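Local coordinates for protein aminopeptidase (Aneurinibacillus sp. AM-1, PDB 5IB9) that probably cleaves amino acids from the N termini of peptides as a zinc-dependent M28-family exopeptidase, here with a bestatin-type inhibitor across two zinc ions, at residues I22-Q27 and E37-R42; H204-T209 and S227-V232; P236-D241 and D378-E383; Y43-F48 and V55-F60. All blocks are in the same frame, centred on the assembly; numbering follows the deposited sequence.

Contact 1: residues I22-Q27 and E37-R42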
# COMPACT_ATOMS: atom_id res chain seq x y z
N ILE A 22 -10.72 11.21 26.87
CA ILE A 22 -11.23 9.80 26.90
C ILE A 22 -12.78 9.79 27.01
O ILE A 22 -13.43 8.94 26.40
CB ILE A 22 -10.57 8.91 28.04
CG1 ILE A 22 -9.03 8.96 27.77
CG2 ILE A 22 -11.12 7.56 28.07
CD1 ILE A 22 -8.15 8.45 29.01
N GLN A 23 -13.29 10.68 27.85
CA GLN A 23 -14.74 10.74 28.07
C GLN A 23 -15.40 11.04 26.71
O GLN A 23 -16.37 10.34 26.37
CB GLN A 23 -15.02 11.91 28.99
CG GLN A 23 -16.52 12.00 29.37
CD GLN A 23 -16.70 13.05 30.48
OE1 GLN A 23 -16.09 14.14 30.46
NE2 GLN A 23 -17.50 12.72 31.47
N PHE A 24 -14.84 11.99 25.97
CA PHE A 24 -15.44 12.32 24.63
C PHE A 24 -15.38 11.08 23.73
O PHE A 24 -16.37 10.69 23.06
CB PHE A 24 -14.78 13.58 23.97
CG PHE A 24 -15.37 13.84 22.63
CD1 PHE A 24 -16.60 14.53 22.52
CD2 PHE A 24 -14.79 13.23 21.47
CE1 PHE A 24 -17.24 14.60 21.23
CE2 PHE A 24 -15.41 13.26 20.17
CZ PHE A 24 -16.65 14.03 20.11
N LEU A 25 -14.17 10.48 23.57
CA LEU A 25 -13.95 9.47 22.57
C LEU A 25 -14.69 8.14 22.82
O LEU A 25 -15.05 7.42 21.92
CB LEU A 25 -12.39 9.21 22.35
CG LEU A 25 -11.71 10.43 21.72
CD1 LEU A 25 -10.25 10.03 21.84
CD2 LEU A 25 -12.11 10.61 20.29
N SER A 26 -14.85 7.85 24.13
CA SER A 26 -15.34 6.53 24.48
C SER A 26 -16.87 6.53 24.74
O SER A 26 -17.38 5.59 25.38
CB SER A 26 -14.60 5.98 25.76
OG SER A 26 -14.78 6.79 26.90
N GLN A 27 -17.58 7.51 24.18
CA GLN A 27 -19.07 7.42 24.22
C GLN A 27 -19.62 6.27 23.40
O GLN A 27 -20.81 5.84 23.57
CB GLN A 27 -19.70 8.73 23.75
CG GLN A 27 -19.34 9.92 24.61
CD GLN A 27 -19.85 11.22 24.03
OE1 GLN A 27 -21.01 11.66 24.37
NE2 GLN A 27 -19.03 11.88 23.23
N GLU A 37 -15.37 6.55 13.95
CA GLU A 37 -13.88 6.85 13.76
C GLU A 37 -13.76 8.17 13.09
O GLU A 37 -12.85 8.91 13.49
CB GLU A 37 -13.18 5.76 12.94
CG GLU A 37 -11.67 5.87 13.18
CD GLU A 37 -10.86 5.06 12.22
OE1 GLU A 37 -11.26 5.00 11.01
OE2 GLU A 37 -9.79 4.49 12.66
N LEU A 38 -14.63 8.48 12.12
CA LEU A 38 -14.55 9.80 11.49
C LEU A 38 -14.78 10.94 12.47
O LEU A 38 -14.05 11.97 12.49
CB LEU A 38 -15.53 9.90 10.33
CG LEU A 38 -15.39 11.16 9.49
CD1 LEU A 38 -14.10 11.22 8.80
CD2 LEU A 38 -16.57 11.23 8.49
N LYS A 39 -15.76 10.76 13.40
CA LYS A 39 -15.94 11.74 14.41
C LYS A 39 -14.70 11.96 15.30
O LYS A 39 -14.36 13.07 15.73
CB LYS A 39 -17.16 11.27 15.24
CG LYS A 39 -17.31 12.08 16.50
CD LYS A 39 -18.33 11.43 17.59
CE LYS A 39 -19.60 11.20 16.87
NZ LYS A 39 -20.51 10.32 17.74
N ALA A 40 -14.03 10.85 15.60
CA ALA A 40 -12.81 10.93 16.42
C ALA A 40 -11.69 11.74 15.68
O ALA A 40 -10.97 12.54 16.26
CB ALA A 40 -12.30 9.51 16.80
N VAL A 41 -11.55 11.35 14.39
CA VAL A 41 -10.57 12.07 13.53
C VAL A 41 -10.83 13.58 13.58
O VAL A 41 -9.90 14.37 13.78
CB VAL A 41 -10.64 11.50 12.11
CG1 VAL A 41 -10.03 12.50 11.12
CG2 VAL A 41 -10.02 10.15 12.10
N ARG A 42 -12.13 13.99 13.42
CA ARG A 42 -12.41 15.39 13.47
C ARG A 42 -12.10 15.99 14.79
O ARG A 42 -11.64 17.15 14.92
CB ARG A 42 -13.88 15.60 13.12
CG ARG A 42 -14.16 15.38 11.64
CD ARG A 42 -14.05 16.74 10.99
NE ARG A 42 -12.73 16.77 10.41
CZ ARG A 42 -12.43 16.19 9.26
NH1 ARG A 42 -13.38 15.52 8.63
NH2 ARG A 42 -11.17 16.30 8.75
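Leu25 and Ala40 carry the buried half of a helix-loop-helix pairing, in which the end of helix 15-25 packs against the early turns of helix 35-50, and Phe24 with Lys39 carries the outer half. The apolar part is compact. One methyl of the leucine, CD2, sits 3.7 Å from the Ala40 CB, and the small alanine lets it lie almost as near the helix backbone, 3.9 Å from the Ala40 CA. The same CD2 also lies in the plane of the Phe24 ring at its edge, so the leucine fills the corner between ring and helix.

The aromatic-to-aliphatic part is looser. Phe24 CG is anti to the backbone N (chi1 178°), which sends the ring out toward helix 35-50, where its CZ meets the Lys39 CD at 4.0 Å with the two side chains crossing obliquely. Only the methylene part of Lys39 is used here; its NZ forms a salt bridge with Glu36. Tyr43, one turn further along the second helix, stacks on the Phe24 ring.

Hydrogen bonds do not cross the contact but finish the first helix. Ser26, where the helical conformation ends, gives two bonds to one acceptor: its N at 2.9 Å and its OG at 2.6 Å reach Ile22 O from opposite faces of the carbonyl plane. Beyond it, Gln27 folds back, and its NE2 donates to Phe24 O over 2.9 Å, nearly straight at 165°, on a lone pair in the carbonyl plane.

Contact 2: residues H204-T209 and S227-V232. With ZN (zinc ion), chain G; ZN (zinc ion), chain C.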
# COMPACT_ATOMS: atom_id res chain seq x y z
N HIS A 204 -8.37 7.04 8.40
CA HIS A 204 -7.47 8.21 8.37
C HIS A 204 -6.45 8.16 9.47
O HIS A 204 -6.71 7.62 10.55
CB HIS A 204 -8.27 9.48 8.61
CG HIS A 204 -9.47 9.67 7.72
ND1 HIS A 204 -10.68 9.01 7.90
CD2 HIS A 204 -9.58 10.38 6.58
CE1 HIS A 204 -11.48 9.31 6.87
NE2 HIS A 204 -10.86 10.20 6.11
N ASN A 205 -5.30 8.85 9.23
CA ASN A 205 -4.34 9.22 10.28
C ASN A 205 -4.42 10.73 10.45
O ASN A 205 -4.60 11.45 9.48
CB ASN A 205 -2.91 8.82 9.87
CG ASN A 205 -2.82 7.37 9.51
OD1 ASN A 205 -3.28 6.53 10.28
ND2 ASN A 205 -2.05 7.06 8.50
N VAL A 206 -4.21 11.18 11.67
CA VAL A 206 -4.22 12.63 11.99
C VAL A 206 -2.82 12.97 12.44
O VAL A 206 -2.27 12.37 13.35
CB VAL A 206 -5.21 12.97 13.12
CG1 VAL A 206 -5.10 14.52 13.29
CG2 VAL A 206 -6.62 12.55 12.74
N ILE A 207 -2.20 13.95 11.72
CA ILE A 207 -0.77 14.20 11.92
C ILE A 207 -0.54 15.70 12.27
O ILE A 207 -0.93 16.59 11.49
CB ILE A 207 0.04 13.92 10.67
CG1 ILE A 207 -0.12 12.46 10.25
CG2 ILE A 207 1.56 14.23 10.89
CD1 ILE A 207 -0.62 12.36 8.84
N ALA A 208 0.06 16.02 13.42
CA ALA A 208 0.28 17.43 13.88
C ALA A 208 1.76 17.56 14.12
O ALA A 208 2.34 16.79 14.81
CB ALA A 208 -0.50 17.66 15.26
N THR A 209 2.37 18.54 13.47
CA THR A 209 3.86 18.64 13.49
C THR A 209 4.24 19.96 14.14
O THR A 209 3.71 21.00 13.70
CB THR A 209 4.37 18.55 12.07
OG1 THR A 209 4.06 17.25 11.51
CG2 THR A 209 5.92 18.73 12.11
N SER A 227 -0.32 7.05 18.71
CA SER A 227 -1.39 6.26 19.37
C SER A 227 -2.33 5.92 18.26
O SER A 227 -2.18 6.37 17.13
CB SER A 227 -2.09 7.07 20.51
OG SER A 227 -2.49 8.35 19.94
N HIS A 228 -3.34 5.10 18.54
CA HIS A 228 -4.39 4.80 17.54
C HIS A 228 -5.77 5.19 18.04
O HIS A 228 -6.06 5.10 19.25
CB HIS A 228 -4.38 3.28 17.08
CG HIS A 228 -4.76 2.27 18.16
ND1 HIS A 228 -6.08 1.79 18.27
CD2 HIS A 228 -3.99 1.55 18.98
CE1 HIS A 228 -6.06 0.84 19.25
NE2 HIS A 228 -4.82 0.71 19.69
N HIS A 229 -6.57 5.68 17.10
CA HIS A 229 -7.90 6.21 17.47
C HIS A 229 -9.10 5.34 17.20
O HIS A 229 -10.16 5.75 17.56
CB HIS A 229 -8.10 7.64 16.86
CG HIS A 229 -7.85 7.73 15.38
ND1 HIS A 229 -8.42 7.01 14.36
CD2 HIS A 229 -6.93 8.55 14.82
CE1 HIS A 229 -7.86 7.39 13.19
NE2 HIS A 229 -6.98 8.36 13.48
N ASP A 230 -8.84 4.15 16.68
CA ASP A 230 -9.94 3.17 16.50
C ASP A 230 -9.95 2.18 17.67
O ASP A 230 -8.96 2.03 18.42
CB ASP A 230 -9.76 2.39 15.22
CG ASP A 230 -8.52 1.52 15.16
OD1 ASP A 230 -7.38 1.97 15.54
OD2 ASP A 230 -8.65 0.35 14.75
N SER A 231 -11.16 1.57 17.79
CA SER A 231 -11.27 0.48 18.80
C SER A 231 -11.97 -0.70 18.17
O SER A 231 -12.41 -0.62 17.04
CB SER A 231 -12.03 0.95 20.06
OG SER A 231 -13.40 1.17 19.73
N VAL A 232 -11.91 -1.85 18.85
CA VAL A 232 -12.62 -3.03 18.26
C VAL A 232 -14.15 -2.92 18.41
O VAL A 232 -14.66 -2.15 19.23
CB VAL A 232 -12.13 -4.33 18.92
CG1 VAL A 232 -10.60 -4.51 18.63
CG2 VAL A 232 -12.46 -4.44 20.42
ZN ZN G . -11.76 11.22 4.61
ZN ZN C . -4.39 -0.64 21.15
O HOH W 1 -13.06 12.55 5.18
O HOH W 2 -12.63 10.33 3.08
O HOH W 3 -13.37 9.53 3.68
O HOH W 4 -13.82 10.94 4.82
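A single imidazole, that of His229, bridges two segments that are not neighbours in the sheet, meeting His204 with its edge: the carbonyl oxygen His204 O lies in the ring plane, 3.0 Å from His229 NE2. Strand 263-269 runs between the two in the central sheet of the M28 peptidase fold, antiparallel to strand 187-210 and parallel to strand 222-228. His229 follows on the C-terminal end of the latter. Its CG stands between the backbone N and the carbonyl carbon (chi1 52°), the crowded position, which turns the ring toward strand 204-209. Val206 approaches obliquely, its CG2 4.3 Å from His229 NE2, while Val41 and Ile44 of helix 35-50 pack on His229. At the other end of the ring, ND1 makes a weak hydrogen bond to Glu37 OE2. Replacing His229 by alanine would probably open a gap between strand 204-209 and the 227-232 turn, and leave the His204 carbonyl without its neighbour and the Glu37 carboxylate without this weak partner.

The other two histidines, His204 and His228, serve different metals. His204 swings its ring away from the contact, and its NE2 binds a zinc ion at 2.0 Å; waters and Glu288 of the second subunit are further ligands, so this metal links the chains. His228 NE2 binds an active-site zinc ion at 2.0 Å, together with Asp240 and Asp301. Asp230, its carboxylate held by the backbone N of Glu272 and Glu273, probably helps to set the His228 rotation: His228 ND1 makes weak hydrogen bonds to Asp230 O at 2.9 Å and to Asp230 OD1 at 3.0 Å.

Contact 3: residues P236-D241 and D378-E383. With ZN (zinc ion), chain C; ZN (zinc ion), chain B; ZN (zinc ion), chain F; BES (2-(3-amino-2-hydroxy-4-phenyl-butyrylamino)-4-methyl-pentanoic acid), chain H.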
# COMPACT_ATOMS: atom_id res chain seq x y z
N PRO A 236 -16.00 0.33 23.85
CA PRO A 236 -15.90 1.75 23.91
C PRO A 236 -14.45 2.30 23.79
O PRO A 236 -14.25 3.50 23.44
CB PRO A 236 -16.59 2.16 25.26
CG PRO A 236 -17.68 0.99 25.44
CD PRO A 236 -16.80 -0.18 25.04
N GLY A 237 -13.47 1.44 24.09
CA GLY A 237 -12.07 1.82 23.78
C GLY A 237 -11.54 2.88 24.65
O GLY A 237 -10.73 3.69 24.17
N ALA A 238 -11.94 2.99 25.93
CA ALA A 238 -11.45 4.07 26.72
C ALA A 238 -9.97 3.87 26.95
O ALA A 238 -9.19 4.85 26.88
CB ALA A 238 -12.15 4.19 28.11
N ASN A 239 -9.58 2.63 27.28
CA ASN A 239 -8.13 2.44 27.47
C ASN A 239 -7.44 2.06 26.17
O ASN A 239 -6.26 2.50 25.99
CB ASN A 239 -7.84 1.41 28.60
CG ASN A 239 -6.41 1.59 29.07
OD1 ASN A 239 -5.96 2.72 29.28
ND2 ASN A 239 -5.71 0.47 29.21
N ASP A 240 -8.09 1.22 25.35
CA ASP A 240 -7.53 0.73 24.10
C ASP A 240 -8.27 1.46 22.98
O ASP A 240 -9.26 0.92 22.49
CB ASP A 240 -7.71 -0.85 23.93
CG ASP A 240 -6.95 -1.44 22.80
OD1 ASP A 240 -6.10 -0.52 22.20
OD2 ASP A 240 -7.03 -2.60 22.20
N ASP A 241 -7.89 2.66 22.47
CA ASP A 241 -6.67 3.34 22.85
C ASP A 241 -7.00 4.81 22.96
O ASP A 241 -6.15 5.66 22.68
CB ASP A 241 -5.52 3.10 21.86
CG ASP A 241 -4.22 3.63 22.42
OD1 ASP A 241 -4.00 3.82 23.63
OD2 ASP A 241 -3.29 3.92 21.51
N ASP A 378 -14.93 4.43 33.34
CA ASP A 378 -14.83 4.18 34.81
C ASP A 378 -13.65 3.29 35.22
O ASP A 378 -13.36 3.13 36.42
CB ASP A 378 -16.18 3.72 35.37
CG ASP A 378 -16.56 2.34 34.94
OD1 ASP A 378 -15.86 1.69 34.16
OD2 ASP A 378 -17.64 1.82 35.42
N LYS A 379 -12.92 2.70 34.25
CA LYS A 379 -11.68 2.05 34.60
C LYS A 379 -10.44 2.90 34.48
O LYS A 379 -9.35 2.43 34.87
CB LYS A 379 -11.48 0.88 33.73
CG LYS A 379 -12.70 0.09 33.30
CD LYS A 379 -13.29 -0.58 34.62
CE LYS A 379 -14.27 -1.64 34.13
NZ LYS A 379 -15.51 -1.03 33.54
N ILE A 380 -10.59 4.15 34.07
CA ILE A 380 -9.44 5.00 33.87
C ILE A 380 -8.91 5.68 35.15
O ILE A 380 -9.68 6.22 36.01
CB ILE A 380 -9.76 6.07 32.78
CG1 ILE A 380 -10.15 5.33 31.48
CG2 ILE A 380 -8.57 7.09 32.71
CD1 ILE A 380 -8.91 4.63 30.76
N SER A 381 -7.57 5.62 35.29
CA SER A 381 -6.86 6.28 36.35
C SER A 381 -6.16 7.56 35.83
O SER A 381 -5.20 7.48 35.01
CB SER A 381 -5.79 5.31 36.90
OG SER A 381 -4.94 6.13 37.72
N LYS A 382 -6.57 8.73 36.33
CA LYS A 382 -5.90 9.97 36.02
C LYS A 382 -4.43 9.95 36.45
O LYS A 382 -3.54 10.51 35.78
CB LYS A 382 -6.60 11.13 36.65
CG LYS A 382 -8.00 11.34 36.03
CD LYS A 382 -8.80 12.24 36.98
CE LYS A 382 -8.41 13.68 36.82
NZ LYS A 382 -9.63 14.53 37.37
N GLU A 383 -4.17 9.30 37.62
CA GLU A 383 -2.79 9.30 38.06
C GLU A 383 -1.86 8.55 37.10
O GLU A 383 -0.71 9.00 36.89
CB GLU A 383 -2.76 8.65 39.45
CG GLU A 383 -1.41 8.58 40.18
CD GLU A 383 -1.56 7.90 41.53
OE1 GLU A 383 -2.12 8.65 42.35
OE2 GLU A 383 -1.24 6.74 41.65
ZN ZN C . -4.39 -0.64 21.15
ZN ZN B . -6.61 -3.34 20.66
ZN ZN F . -2.58 7.65 43.97
N2 BES H . -3.21 -2.57 22.35
C1 BES H . -3.32 -3.79 21.54
C6 BES H . -1.99 -4.53 21.61
C7 BES H . -1.60 -5.19 22.93
C8 BES H . -2.54 -5.85 23.77
C12 BES H . -0.24 -5.17 23.30
C9 BES H . -2.09 -6.47 24.96
C11 BES H . 0.21 -5.80 24.50
C10 BES H . -0.73 -6.44 25.32
C2 BES H . -3.68 -3.42 20.09
O2 BES H . -4.73 -2.48 20.29
C3 BES H . -4.20 -4.68 19.48
O3 BES H . -5.25 -5.13 19.93
N1 BES H . -3.48 -5.26 18.59
C4 BES H . -3.92 -6.54 18.03
C13 BES H . -2.83 -6.88 17.03
C14 BES H . -2.69 -5.89 15.87
C15 BES H . -1.64 -6.51 14.96
C16 BES H . -4.00 -5.57 15.14
C5 BES H . -3.90 -7.68 19.03
O1 BES H . -4.56 -8.73 18.77
O4 BES H . -3.25 -7.63 20.09
O HOH W 5 -3.33 8.97 44.99
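Ile380 packs on Ala238 and Asn239 at the start of helix 238-256, beside the two-zinc centre of the M28 peptidase fold. The tight part is made by one branch of the isoleucine. Its chi2 of -72° bends CD1 toward the helix start, 3.8 Å from Asn239 OD1 and 3.9 Å from Ala238 O, while Ile380 CG1 faces the Ala238 CB at 4.1 Å. Asn239 is pinned at both ends of its amide, OD1 accepting from Gly304 N and ND2 donating to Glu367. Ile22 of helix 15-25 covers Ala238 and Ile380.

Segment 378-383 is looser at its exposed ends, Asp378 and Glu383. Asp378 OD1 uses its syn lone pair in a 2.8 Å salt bridge with Lys379 NZ. Past Ser381, the N-cap of helix 382-400, Glu383 extends outward and binds a peripheral zinc ion through OE1.

Next to Asn239 in sequence and buried, Asp240 bridges the active-site metals, and the peptide bond after it is cis, as in related M28 enzymes. Its OD1 lies 2.0 Å from one zinc ion and its OD2 1.8 Å from the second, with the hydroxyl O2 of the inhibitor bound to both metals, 3.0 Å from Asp240 OD2.

Contact 4: residues Y43-F48 and V55-F60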
# COMPACT_ATOMS: atom_id res chain seq x y z
N TYR A 43 -12.44 15.28 15.89
CA TYR A 43 -12.21 15.78 17.22
C TYR A 43 -10.74 15.99 17.48
O TYR A 43 -10.29 17.03 18.05
CB TYR A 43 -12.85 14.79 18.21
CG TYR A 43 -12.61 15.20 19.67
CD1 TYR A 43 -13.47 16.08 20.34
CD2 TYR A 43 -11.48 14.68 20.39
CE1 TYR A 43 -13.24 16.44 21.72
CE2 TYR A 43 -11.23 15.04 21.72
CZ TYR A 43 -12.18 15.85 22.39
OH TYR A 43 -11.96 16.16 23.72
N ILE A 44 -9.96 14.91 17.15
CA ILE A 44 -8.48 14.93 17.29
C ILE A 44 -7.86 16.10 16.52
O ILE A 44 -7.09 16.89 17.12
CB ILE A 44 -7.89 13.57 16.97
CG1 ILE A 44 -8.41 12.61 18.08
CG2 ILE A 44 -6.32 13.65 17.02
CD1 ILE A 44 -8.27 11.14 17.66
N GLU A 45 -8.30 16.23 15.28
CA GLU A 45 -7.79 17.36 14.47
C GLU A 45 -8.09 18.69 15.16
O GLU A 45 -7.17 19.57 15.26
CB GLU A 45 -8.54 17.23 13.11
CG GLU A 45 -8.30 18.57 12.34
CD GLU A 45 -9.10 18.58 11.03
OE1 GLU A 45 -9.87 17.69 10.75
OE2 GLU A 45 -8.90 19.61 10.39
N GLN A 46 -9.31 18.88 15.65
CA GLN A 46 -9.68 20.13 16.35
C GLN A 46 -8.84 20.39 17.54
O GLN A 46 -8.44 21.53 17.78
CB GLN A 46 -11.16 20.13 16.70
CG GLN A 46 -11.58 21.40 17.50
CD GLN A 46 -11.30 22.68 16.74
OE1 GLN A 46 -11.32 22.74 15.47
NE2 GLN A 46 -11.09 23.74 17.50
N GLN A 47 -8.56 19.33 18.31
CA GLN A 47 -7.76 19.59 19.51
C GLN A 47 -6.36 20.02 19.15
O GLN A 47 -5.81 21.01 19.69
CB GLN A 47 -7.65 18.39 20.45
CG GLN A 47 -9.01 17.87 20.92
CD GLN A 47 -10.12 18.90 21.16
OE1 GLN A 47 -11.16 18.86 20.42
NE2 GLN A 47 -9.91 19.81 22.11
N PHE A 48 -5.75 19.35 18.16
CA PHE A 48 -4.44 19.78 17.82
C PHE A 48 -4.44 21.22 17.30
O PHE A 48 -3.54 21.97 17.59
CB PHE A 48 -3.85 18.92 16.68
CG PHE A 48 -3.31 17.53 17.11
CD1 PHE A 48 -2.36 17.34 18.09
CD2 PHE A 48 -3.81 16.39 16.43
CE1 PHE A 48 -1.81 16.08 18.37
CE2 PHE A 48 -3.22 15.13 16.69
CZ PHE A 48 -2.26 15.00 17.67
N VAL A 55 -2.44 20.85 10.94
CA VAL A 55 -2.77 19.39 11.05
C VAL A 55 -2.99 18.87 9.65
O VAL A 55 -3.53 19.60 8.79
CB VAL A 55 -4.06 19.28 11.89
CG1 VAL A 55 -4.51 17.81 11.95
CG2 VAL A 55 -3.77 19.73 13.30
N GLU A 56 -2.51 17.68 9.35
CA GLU A 56 -2.87 17.02 8.11
C GLU A 56 -3.65 15.75 8.44
O GLU A 56 -3.44 15.10 9.48
CB GLU A 56 -1.58 16.54 7.44
CG GLU A 56 -0.81 17.87 7.00
CD GLU A 56 -1.45 18.70 5.79
OE1 GLU A 56 -0.99 19.84 5.56
OE2 GLU A 56 -2.47 18.30 5.11
N VAL A 57 -4.55 15.37 7.52
CA VAL A 57 -5.39 14.15 7.72
C VAL A 57 -5.05 13.28 6.52
O VAL A 57 -5.35 13.62 5.38
CB VAL A 57 -6.82 14.50 7.83
CG1 VAL A 57 -7.65 13.20 7.95
CG2 VAL A 57 -7.10 15.27 9.14
N GLN A 58 -4.43 12.15 6.76
CA GLN A 58 -4.06 11.22 5.65
C GLN A 58 -5.13 10.14 5.49
O GLN A 58 -5.31 9.36 6.40
CB GLN A 58 -2.68 10.62 5.93
CG GLN A 58 -2.24 9.61 4.78
CD GLN A 58 -1.11 8.76 5.18
OE1 GLN A 58 -0.75 8.59 6.37
NE2 GLN A 58 -0.43 8.21 4.22
N PRO A 59 -5.83 10.08 4.33
CA PRO A 59 -6.89 9.05 4.14
C PRO A 59 -6.24 7.82 3.66
O PRO A 59 -5.17 7.88 2.99
CB PRO A 59 -7.80 9.66 3.05
CG PRO A 59 -6.78 10.45 2.15
CD PRO A 59 -5.68 10.97 3.14
N PHE A 60 -6.90 6.66 3.85
CA PHE A 60 -6.42 5.45 3.19
C PHE A 60 -7.59 4.48 3.09
O PHE A 60 -8.45 4.48 3.91
CB PHE A 60 -5.19 4.76 3.88
CG PHE A 60 -5.42 4.41 5.30
CD1 PHE A 60 -6.00 3.18 5.73
CD2 PHE A 60 -5.18 5.36 6.28
CE1 PHE A 60 -6.24 2.97 7.10
CE2 PHE A 60 -5.42 5.11 7.62
CZ PHE A 60 -5.92 3.92 8.08
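The Phe48 ring is met obliquely by Val55 CG2, whose shortest approach is to the root of the side chain, 3.5 Å from Phe48 CB. Over one face of the ring lies Ala208, its CB 3.4 Å from Phe48 CG, and Leu249 and Ala252 of helix 238-256 pack against it. The extended Glu45 side chain crosses that of Val57 at about a right angle, bringing Glu45 OE1 to 4.0 Å from Val57 CG2. The Glu45 charge is met within its own helix: OE1 pairs with Arg42 and OE2 with Lys49.

Here helix 35-50 lies against the sheet of the M28 alpha/beta fold, where strand 55-66, following it after a short turn, pairs with strand 187-210. The axes of segments 43-48 and 55-60 run nearly antiparallel, at 162°, and approach to 9.0 Å. Val55 and Val57 direct their side chains to the helix. Glu56, between them, points the other way, where its OE2 is hydrogen-bonded to Ser287 of the second subunit.

Val55 works as a fork. Its CG1 touches the Glu45 CG at 3.9 Å, and its CG2, anti to the carbonyl carbon, reaches both Phe48 and the helix backbone. Putting an alanine at Val55 would probably leave a gap beside Phe48 CB and free the aliphatic part of Glu45 to shift. On the helix side, the backbone atom nearest to Val55 CG2 is Glu45 O, at 3.9 Å.

How the contacts relate
From the N terminus, contact 1 closes the nine-residue loop between helices 15-25 and 35-50. Contact 4 follows at once, folding strand 55-66 back on the same second helix across six residues. Far along the chain, contact 2 closes a link of 17 residues between segments 204-209 and 227-232, and contact 3 then spans 136 residues to join the start of helix 238-256 to the 378-383 turn. The four loops lie in series, with no nesting or crossing. In space, segment 37-42 packs on contact 2 through Val41 and His229, strands 55-66 and 187-210 pair directly, and contacts 2 and 3 share a zinc ion. Contacts 3 and 4 do not touch.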